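Long-range contacts in membrane protein (Acinetobacter baumannii AB307-0294, PDB 5DL5), which probably forms a channel across the outer membrane for the uptake of small solutes, and is implicated in antibiotic uptake: residues A136-R141 with G312-Y317; Q128-P133 with E145-T150. All blocks are in the same frame, centred on the assembly; numbering follows the deposited sequence.

Overall arrangement
Contact 1 lies in the lumen of the OprD-family barrel and contact 2 between it and the wall; the loop between strands 121-125 and 150-157 (L3 in porin terms) folds inward and meets the loop between strands 289-300 and 332-341 (L7). Contact 2 joins the outgoing and returning arms of the first loop; contact 1 joins its inner part, 136-141, to the second loop. Their centres are 10 Å apart, and that of contact 1 lies about 2 Å from the chain centre, consistent with a place at the channel constriction. Ser-137 OG, 2.7 Å from Glu-145 O, and Ser-137 N, 2.8 Å from Leu-130 O, connect the two contacts. A detergent molecule lies beside contact 1.

Contact 1 (A136-R141 with G312-Y317); sequences ASNTGR and GFQSIY. With C8E ((hydroxyethyloxy)tri(ethyloxy)octane), chain B.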
ATOM      1  N   ALA A 136      -2.673  -5.743   1.788  1.00 30.06           N
ATOM      2  CA  ALA A 136      -1.993  -5.277   0.609  1.00 28.08           C
ATOM      3  C   ALA A 136      -0.453  -5.156   0.931  1.00 31.00           C
ATOM      4  O   ALA A 136      -0.038  -4.501   1.948  1.00 29.86           O
ATOM      5  CB  ALA A 136      -2.561  -3.924   0.166  1.00 28.90           C
ATOM      6  N   SER A 137       0.321  -5.750   0.053  1.00 27.53           N
ATOM      7  CA  SER A 137       1.771  -5.614   0.077  1.00 29.62           C
ATOM      8  C   SER A 137       2.226  -4.214  -0.153  1.00 27.85           C
ATOM      9  O   SER A 137       1.836  -3.527  -1.124  1.00 27.92           O
ATOM     10  CB  SER A 137       2.386  -6.523  -0.995  1.00 29.10           C
ATOM     11  OG  SER A 137       2.287  -7.845  -0.541  1.00 30.40           O
ATOM     12  N   ASN A 138       3.061  -3.776   0.720  1.00 28.63           N
ATOM     13  CA  ASN A 138       3.945  -2.609   0.389  1.00 30.22           C
ATOM     14  C   ASN A 138       4.581  -2.685  -0.984  1.00 31.94           C
ATOM     15  O   ASN A 138       5.261  -3.642  -1.317  1.00 32.18           O
ATOM     16  CB  ASN A 138       5.161  -2.522   1.344  1.00 32.38           C
ATOM     17  CG  ASN A 138       5.893  -1.156   1.252  1.00 35.87           C
ATOM     18  OD1 ASN A 138       5.308  -0.122   0.867  1.00 33.65           O
ATOM     19  ND2 ASN A 138       7.158  -1.151   1.593  1.00 35.70           N
ATOM     20  N   THR A 139       4.388  -1.665  -1.769  1.00 33.30           N
ATOM     21  CA  THR A 139       5.169  -1.505  -2.947  1.00 37.72           C
ATOM     22  C   THR A 139       5.663  -0.043  -3.025  1.00 36.53           C
ATOM     23  O   THR A 139       6.086   0.347  -4.091  1.00 40.51           O
ATOM     24  CB  THR A 139       4.359  -1.829  -4.251  1.00 38.49           C
ATOM     25  OG1 THR A 139       3.327  -0.879  -4.360  1.00 39.28           O
ATOM     26  CG2 THR A 139       3.695  -3.281  -4.232  1.00 46.04           C
ATOM     27  N   GLY A 140       5.669   0.733  -1.936  1.00 34.02           N
ATOM     28  CA  GLY A 140       6.102   2.183  -2.030  1.00 36.27           C
ATOM     29  C   GLY A 140       7.500   2.466  -1.433  1.00 35.98           C
ATOM     30  O   GLY A 140       7.798   3.615  -1.045  1.00 36.35           O
ATOM     31  N   ARG A 141       8.285   1.418  -1.204  1.00 32.65           N
ATOM     32  CA  ARG A 141       9.680   1.546  -0.656  1.00 32.77           C
ATOM     33  C   ARG A 141      10.638   0.909  -1.630  1.00 32.52           C
ATOM     34  O   ARG A 141      10.453   1.108  -2.859  1.00 30.24           O
ATOM     35  CB  ARG A 141       9.850   1.056   0.824  1.00 32.92           C
ATOM     36  CG  ARG A 141       8.959   1.816   1.798  1.00 33.81           C
ATOM     37  CD  ARG A 141       9.293   3.284   1.957  1.00 35.13           C
ATOM     38  NE  ARG A 141       8.451   3.868   3.004  1.00 35.55           N
ATOM     39  CZ  ARG A 141       7.212   4.315   2.825  1.00 40.07           C
ATOM     40  NH1 ARG A 141       6.641   4.263   1.628  1.00 39.68           N
ATOM     41  NH2 ARG A 141       6.508   4.778   3.869  1.00 39.05           N
ATOM     42  N   GLY A 312      -0.464  -6.073   6.306  1.00 31.34           N
ATOM     43  CA  GLY A 312      -0.282  -5.408   5.084  1.00 32.45           C
ATOM     44  C   GLY A 312       0.076  -3.961   5.324  1.00 33.89           C
ATOM     45  O   GLY A 312      -0.754  -3.173   5.803  1.00 30.48           O
ATOM     46  N   PHE A 313       1.318  -3.622   4.938  1.00 32.61           N
ATOM     47  CA  PHE A 313       1.779  -2.268   5.012  1.00 30.20           C
ATOM     48  C   PHE A 313       1.065  -1.279   4.069  1.00 30.78           C
ATOM     49  O   PHE A 313       1.178  -0.117   4.215  1.00 31.95           O
ATOM     50  CB  PHE A 313       3.308  -2.306   4.794  1.00 33.75           C
ATOM     51  CG  PHE A 313       4.008  -1.028   5.087  1.00 33.81           C
ATOM     52  CD1 PHE A 313       4.392  -0.755   6.352  1.00 40.04           C
ATOM     53  CD2 PHE A 313       4.238  -0.118   4.107  1.00 36.31           C
ATOM     54  CE1 PHE A 313       5.042   0.425   6.662  1.00 38.76           C
ATOM     55  CE2 PHE A 313       4.934   1.051   4.380  1.00 38.05           C
ATOM     56  CZ  PHE A 313       5.336   1.305   5.656  1.00 39.36           C
ATOM     57  N   GLN A 314       0.374  -1.714   3.019  1.00 29.78           N
ATOM     58  CA  GLN A 314      -0.253  -0.858   2.105  1.00 28.73           C
ATOM     59  C   GLN A 314      -1.781  -0.993   2.211  1.00 28.58           C
ATOM     60  O   GLN A 314      -2.500  -0.617   1.273  1.00 28.29           O
ATOM     61  CB  GLN A 314       0.216  -1.216   0.673  1.00 31.34           C
ATOM     62  CG  GLN A 314       0.062  -0.099  -0.331  1.00 36.99           C
ATOM     63  CD  GLN A 314       1.164  -0.190  -1.385  1.00 37.95           C
ATOM     64  OE1 GLN A 314       2.297   0.034  -1.109  1.00 36.54           O
ATOM     65  NE2 GLN A 314       0.817  -0.632  -2.567  1.00 39.96           N
ATOM     66  N   SER A 315      -2.300  -1.533   3.328  1.00 30.39           N
ATOM     67  CA  SER A 315      -3.742  -1.786   3.458  1.00 32.85           C
ATOM     68  C   SER A 315      -4.503  -0.458   3.789  1.00 29.38           C
ATOM     69  O   SER A 315      -5.132  -0.341   4.821  1.00 30.25           O
ATOM     70  CB  SER A 315      -4.014  -2.840   4.523  1.00 30.32           C
ATOM     71  OG  SER A 315      -3.421  -4.043   4.127  1.00 30.17           O
ATOM     72  N   ILE A 316      -4.414   0.531   2.904  1.00 29.96           N
ATOM     73  CA  ILE A 316      -4.830   1.931   3.189  1.00 29.79           C
ATOM     74  C   ILE A 316      -5.392   2.482   1.883  1.00 29.80           C
ATOM     75  O   ILE A 316      -4.817   3.392   1.344  1.00 29.91           O
ATOM     76  CB  ILE A 316      -3.688   2.703   3.866  1.00 33.12           C
ATOM     77  CG1 ILE A 316      -3.989   4.153   4.198  1.00 39.75           C
ATOM     78  CG2 ILE A 316      -2.460   2.886   3.041  1.00 35.48           C
ATOM     79  CD1 ILE A 316      -4.927   4.445   5.294  1.00 36.17           C
ATOM     80  N   TYR A 317      -6.464   1.911   1.349  1.00 27.74           N
ATOM     81  CA  TYR A 317      -7.012   2.302   0.021  1.00 29.19           C
ATOM     82  C   TYR A 317      -8.011   3.513   0.228  1.00 30.89           C
ATOM     83  O   TYR A 317      -9.197   3.374   0.167  1.00 32.35           O
ATOM     84  CB  TYR A 317      -7.666   1.110  -0.644  1.00 30.76           C
ATOM     85  CG  TYR A 317      -6.672   0.099  -1.392  1.00 33.23           C
ATOM     86  CD1 TYR A 317      -5.528  -0.354  -0.803  1.00 32.12           C
ATOM     87  CD2 TYR A 317      -7.008  -0.454  -2.566  1.00 35.37           C
ATOM     88  CE1 TYR A 317      -4.670  -1.225  -1.425  1.00 34.52           C
ATOM     89  CE2 TYR A 317      -6.195  -1.386  -3.214  1.00 36.54           C
ATOM     90  CZ  TYR A 317      -5.001  -1.746  -2.623  1.00 37.63           C
ATOM     91  OH  TYR A 317      -4.178  -2.648  -3.220  1.00 38.01           O
TER
HETATM   92  C6  C8E B 501      12.070   0.581  12.236  1.00 54.91           C
HETATM   93  C7  C8E B 501      12.482   1.758  11.305  1.00 51.18           C
HETATM   94  C8  C8E B 501      12.320   3.182  11.887  1.00 53.90           C
HETATM   95  O9  C8E B 501      11.927   4.213  10.911  1.00 41.62           O
HETATM   96  C10 C8E B 501      10.708   4.790  11.367  1.00 60.43           C
HETATM   97  C11 C8E B 501       9.516   3.944  10.886  1.00 52.13           C
HETATM   98  O12 C8E B 501       8.317   4.688  10.880  1.00 64.71           O
HETATM   99  C13 C8E B 501       8.248   5.819  10.000  1.00 56.96           C
HETATM  100  C14 C8E B 501       7.610   5.439   8.691  1.00 55.62           C
HETATM  101  O15 C8E B 501       6.550   6.299   8.279  1.00 63.94           O
HETATM  102  C16 C8E B 501       5.448   6.523   9.170  1.00 67.29           C
HETATM  103  C17 C8E B 501       4.245   6.700   8.245  1.00 73.13           C
HETATM  104  O18 C8E B 501       4.776   7.238   6.995  1.00 77.61           O
HETATM  105  C19 C8E B 501       4.133   6.758   5.807  1.00 78.88           C
HETATM  106  C20 C8E B 501       4.692   7.514   4.614  1.00 69.34           C
HETATM  107  O21 C8E B 501       3.992   7.388   3.343  1.00 63.28           O
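Gln-314 sets CG on the far side from its backbone N (chi1 -158°) and then bends at chi2, which carries the amide across to Thr-139 and pins L7 to the inward-folded L3 of this OprD-type porin. OE1 accepts from Thr-139 N at 2.8 Å, the donor standing above the carbonyl plane, while NE2 donates within the amide plane to Thr-139 OG1 at 3.1 Å, fixing the group's rotation. At the Ala-136 end of the interface, Gln-314 N, inside the type I turn from Gly-312 to Ser-315, donates to Ala-136 O (3.0 Å), and Ala-136 N donates to Ser-315 OG, which is also bonded to Asp-311 O. Asn-138 runs alongside Phe-313, its amide plane turned 61° from the ring, with OD1 3.4 Å from Phe-313 CD2. OD1 closes an Asx turn with Gly-140 N, and ND2 is hydrogen-bonded to Ser-173 OG. Phe-313 CE2 stands over one face of the Arg-141 guanidinium, 4.1 Å above its plane and offset toward its rim, and NH2 lies at the edge of the phenyl ring, not over its face. Arg-141 NE is bonded to Asn-92 O; NH2 lies 3.4 Å from C20 of the detergent C8E.

Contact 2 (Q128-P133 with E145-T150); sequences QVLDLP and EYFTGT
Gln-128 and Phe-147 form an antiparallel, hydrogen-bonded beta pair between the outgoing and returning arms of L3, the inward-folded loop of OprD-family porins, near where it leaves the barrel wall, and apolar side chains meet on both sides of the pair. Gln-128 N donates to Phe-147 O at 2.9 Å, and Phe-147 N returns a nearly straight bond to Gln-128 O at 2.8 Å. On one side Leu-130 crosses the Phe-147 side chain at about a right angle, its CD1 branch 3.8 Å from Phe-147 CD2; the approach is oblique to the ring. On the other side Val-129 turns its CG2 branch to the edge of the Tyr-146 ring, 3.6 Å from CE1, near the ring plane. Val-129 has CG1 anti to the backbone N (chi1 178°), which leaves CG2 as the branch facing the tyrosine. Gln-128 O also lies at the edge of this ring, near its plane, and accepts a long CH···O contact from Tyr-146 CA. The phenol end of Tyr-146 is tied by Asp-79 of strand 70-83. The Gln-128 side chain leaves on the same sheet face as Phe-147 and, extended beyond CG, brings NE2 to 3.2 Å from Gly-149 O, at an angle too poor for a hydrogen bond; NE2 is bonded instead to Gly-126 O. Gly-149 marks a corner in the chain: before it, strand 146-148 pairs with strand 160-171, whose Phe-167 touches both Leu-130 and Phe-147, and after it, strand 150-157 runs in the barrel wall between strands 121-125 and 160-171.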
ATOM      1  N   GLN A 128       4.113 -14.646  -2.578  1.00 31.09           N
ATOM      2  CA  GLN A 128       3.450 -13.801  -3.522  1.00 32.60           C
ATOM      3  C   GLN A 128       3.222 -12.398  -3.048  1.00 29.90           C
ATOM      4  O   GLN A 128       3.255 -12.116  -1.851  1.00 29.22           O
ATOM      5  CB  GLN A 128       2.104 -14.449  -4.004  1.00 35.41           C
ATOM      6  CG  GLN A 128       1.206 -14.867  -2.841  1.00 33.98           C
ATOM      7  CD  GLN A 128       0.114 -15.846  -3.227  1.00 34.62           C
ATOM      8  OE1 GLN A 128      -0.830 -15.493  -3.884  1.00 33.44           O
ATOM      9  NE2 GLN A 128       0.231 -17.061  -2.791  1.00 32.26           N
ATOM     10  N   VAL A 129       3.067 -11.480  -3.997  1.00 30.68           N
ATOM     11  CA  VAL A 129       2.732 -10.062  -3.664  1.00 31.57           C
ATOM     12  C   VAL A 129       1.198  -9.882  -3.742  1.00 34.01           C
ATOM     13  O   VAL A 129       0.575 -10.328  -4.705  1.00 34.02           O
ATOM     14  CB  VAL A 129       3.356  -9.149  -4.677  1.00 33.67           C
ATOM     15  CG1 VAL A 129       3.016  -7.664  -4.442  1.00 36.79           C
ATOM     16  CG2 VAL A 129       4.898  -9.282  -4.677  1.00 31.84           C
ATOM     17  N   LEU A 130       0.581  -9.311  -2.722  1.00 28.69           N
ATOM     18  CA  LEU A 130      -0.891  -9.197  -2.683  1.00 29.07           C
ATOM     19  C   LEU A 130      -1.310  -7.763  -2.827  1.00 28.40           C
ATOM     20  O   LEU A 130      -0.631  -6.803  -2.357  1.00 28.38           O
ATOM     21  CB  LEU A 130      -1.453  -9.674  -1.322  1.00 28.93           C
ATOM     22  CG  LEU A 130      -1.180 -11.153  -0.976  1.00 27.19           C
ATOM     23  CD1 LEU A 130      -1.923 -11.388   0.332  1.00 30.27           C
ATOM     24  CD2 LEU A 130      -1.809 -12.089  -2.033  1.00 30.24           C
ATOM     25  N   ASP A 131      -2.471  -7.583  -3.448  1.00 30.77           N
ATOM     26  CA  ASP A 131      -3.064  -6.226  -3.504  1.00 35.36           C
ATOM     27  C   ASP A 131      -4.555  -6.169  -3.128  1.00 37.27           C
ATOM     28  O   ASP A 131      -5.288  -5.356  -3.625  1.00 41.74           O
ATOM     29  CB  ASP A 131      -2.768  -5.568  -4.836  1.00 41.32           C
ATOM     30  CG  ASP A 131      -3.436  -6.289  -6.046  1.00 49.09           C
ATOM     31  OD1 ASP A 131      -4.050  -7.351  -5.980  1.00 53.26           O
ATOM     32  OD2 ASP A 131      -3.341  -5.723  -7.108  1.00 63.18           O
ATOM     33  N   LEU A 132      -4.965  -6.989  -2.190  1.00 33.57           N
ATOM     34  CA  LEU A 132      -6.342  -6.967  -1.656  1.00 33.24           C
ATOM     35  C   LEU A 132      -6.398  -5.696  -0.819  1.00 29.64           C
ATOM     36  O   LEU A 132      -5.455  -5.437  -0.114  1.00 28.73           O
ATOM     37  CB  LEU A 132      -6.552  -8.195  -0.817  1.00 36.27           C
ATOM     38  CG  LEU A 132      -6.272  -9.476  -1.628  1.00 39.61           C
ATOM     39  CD1 LEU A 132      -6.512 -10.666  -0.784  1.00 47.70           C
ATOM     40  CD2 LEU A 132      -7.193  -9.576  -2.838  1.00 42.95           C
ATOM     41  N   PRO A 133      -7.472  -4.926  -0.881  1.00 30.16           N
ATOM     42  CA  PRO A 133      -7.520  -3.749  -0.066  1.00 30.48           C
ATOM     43  C   PRO A 133      -7.319  -3.982   1.472  1.00 29.86           C
ATOM     44  O   PRO A 133      -6.908  -3.040   2.230  1.00 27.64           O
ATOM     45  CB  PRO A 133      -8.916  -3.193  -0.335  1.00 31.69           C
ATOM     46  CG  PRO A 133      -9.309  -3.643  -1.709  1.00 34.06           C
ATOM     47  CD  PRO A 133      -8.670  -5.019  -1.777  1.00 30.91           C
ATOM     48  N   GLU A 145       6.622  -6.169  -0.283  1.00 28.47           N
ATOM     49  CA  GLU A 145       6.259  -7.029   0.807  1.00 28.52           C
ATOM     50  C   GLU A 145       5.699  -8.356   0.275  1.00 28.87           C
ATOM     51  O   GLU A 145       4.966  -8.343  -0.734  1.00 29.50           O
ATOM     52  CB  GLU A 145       5.223  -6.282   1.681  1.00 27.35           C
ATOM     53  CG  GLU A 145       4.630  -7.095   2.831  1.00 28.09           C
ATOM     54  CD  GLU A 145       3.593  -6.323   3.630  1.00 30.74           C
ATOM     55  OE1 GLU A 145       3.204  -5.206   3.178  1.00 28.58           O
ATOM     56  OE2 GLU A 145       3.345  -6.794   4.782  1.00 35.82           O
ATOM     57  N   TYR A 146       6.124  -9.480   0.880  1.00 27.07           N
ATOM     58  CA  TYR A 146       5.696 -10.814   0.431  1.00 27.83           C
ATOM     59  C   TYR A 146       4.853 -11.507   1.404  1.00 28.83           C
ATOM     60  O   TYR A 146       5.148 -11.540   2.594  1.00 32.32           O
ATOM     61  CB  TYR A 146       6.897 -11.791   0.063  1.00 29.21           C
ATOM     62  CG  TYR A 146       7.805 -11.248  -1.066  1.00 30.65           C
ATOM     63  CD1 TYR A 146       7.294 -10.956  -2.285  1.00 31.32           C
ATOM     64  CD2 TYR A 146       9.166 -10.972  -0.878  1.00 31.60           C
ATOM     65  CE1 TYR A 146       8.054 -10.464  -3.309  1.00 31.93           C
ATOM     66  CE2 TYR A 146       9.989 -10.496  -1.929  1.00 31.24           C
ATOM     67  CZ  TYR A 146       9.403 -10.207  -3.128  1.00 31.90           C
ATOM     68  OH  TYR A 146      10.061  -9.742  -4.262  1.00 34.10           O
ATOM     69  N   PHE A 147       3.820 -12.168   0.911  1.00 28.57           N
ATOM     70  CA  PHE A 147       3.026 -13.067   1.778  1.00 31.15           C
ATOM     71  C   PHE A 147       3.187 -14.536   1.322  1.00 28.24           C
ATOM     72  O   PHE A 147       3.368 -14.746   0.173  1.00 31.70           O
ATOM     73  CB  PHE A 147       1.584 -12.634   1.720  1.00 30.26           C
ATOM     74  CG  PHE A 147       1.286 -11.386   2.529  1.00 30.39           C
ATOM     75  CD1 PHE A 147       0.984 -11.469   3.918  1.00 29.76           C
ATOM     76  CD2 PHE A 147       1.301 -10.164   1.922  1.00 30.03           C
ATOM     77  CE1 PHE A 147       0.610 -10.340   4.620  1.00 31.02           C
ATOM     78  CE2 PHE A 147       0.983  -9.024   2.651  1.00 30.55           C
ATOM     79  CZ  PHE A 147       0.670  -9.105   3.991  1.00 31.68           C
ATOM     80  N   THR A 148       3.139 -15.489   2.242  1.00 30.26           N
ATOM     81  CA  THR A 148       3.173 -16.876   1.920  1.00 29.94           C
ATOM     82  C   THR A 148       1.880 -17.545   2.341  1.00 28.30           C
ATOM     83  O   THR A 148       1.484 -17.476   3.463  1.00 26.70           O
ATOM     84  CB  THR A 148       4.364 -17.581   2.583  1.00 31.53           C
ATOM     85  OG1 THR A 148       5.557 -16.849   2.301  1.00 36.24           O
ATOM     86  CG2 THR A 148       4.569 -19.109   2.106  1.00 34.52           C
ATOM     87  N   GLY A 149       1.276 -18.246   1.386  1.00 29.86           N
ATOM     88  CA  GLY A 149       0.055 -19.022   1.644  1.00 32.41           C
ATOM     89  C   GLY A 149      -0.605 -19.309   0.343  1.00 32.71           C
ATOM     90  O   GLY A 149       0.119 -19.442  -0.642  1.00 32.76           O
ATOM     91  N   THR A 150      -1.948 -19.411   0.341  1.00 28.62           N
ATOM     92  CA  THR A 150      -2.712 -19.900  -0.769  1.00 30.49           C
ATOM     93  C   THR A 150      -3.785 -18.894  -1.159  1.00 30.71           C
ATOM     94  O   THR A 150      -4.465 -18.417  -0.263  1.00 32.92           O
ATOM     95  CB  THR A 150      -3.475 -21.214  -0.385  1.00 32.31           C
ATOM     96  OG1 THR A 150      -2.521 -22.137  -0.020  1.00 34.07           O
ATOM     97  CG2 THR A 150      -4.216 -21.924  -1.674  1.00 31.39           C
TER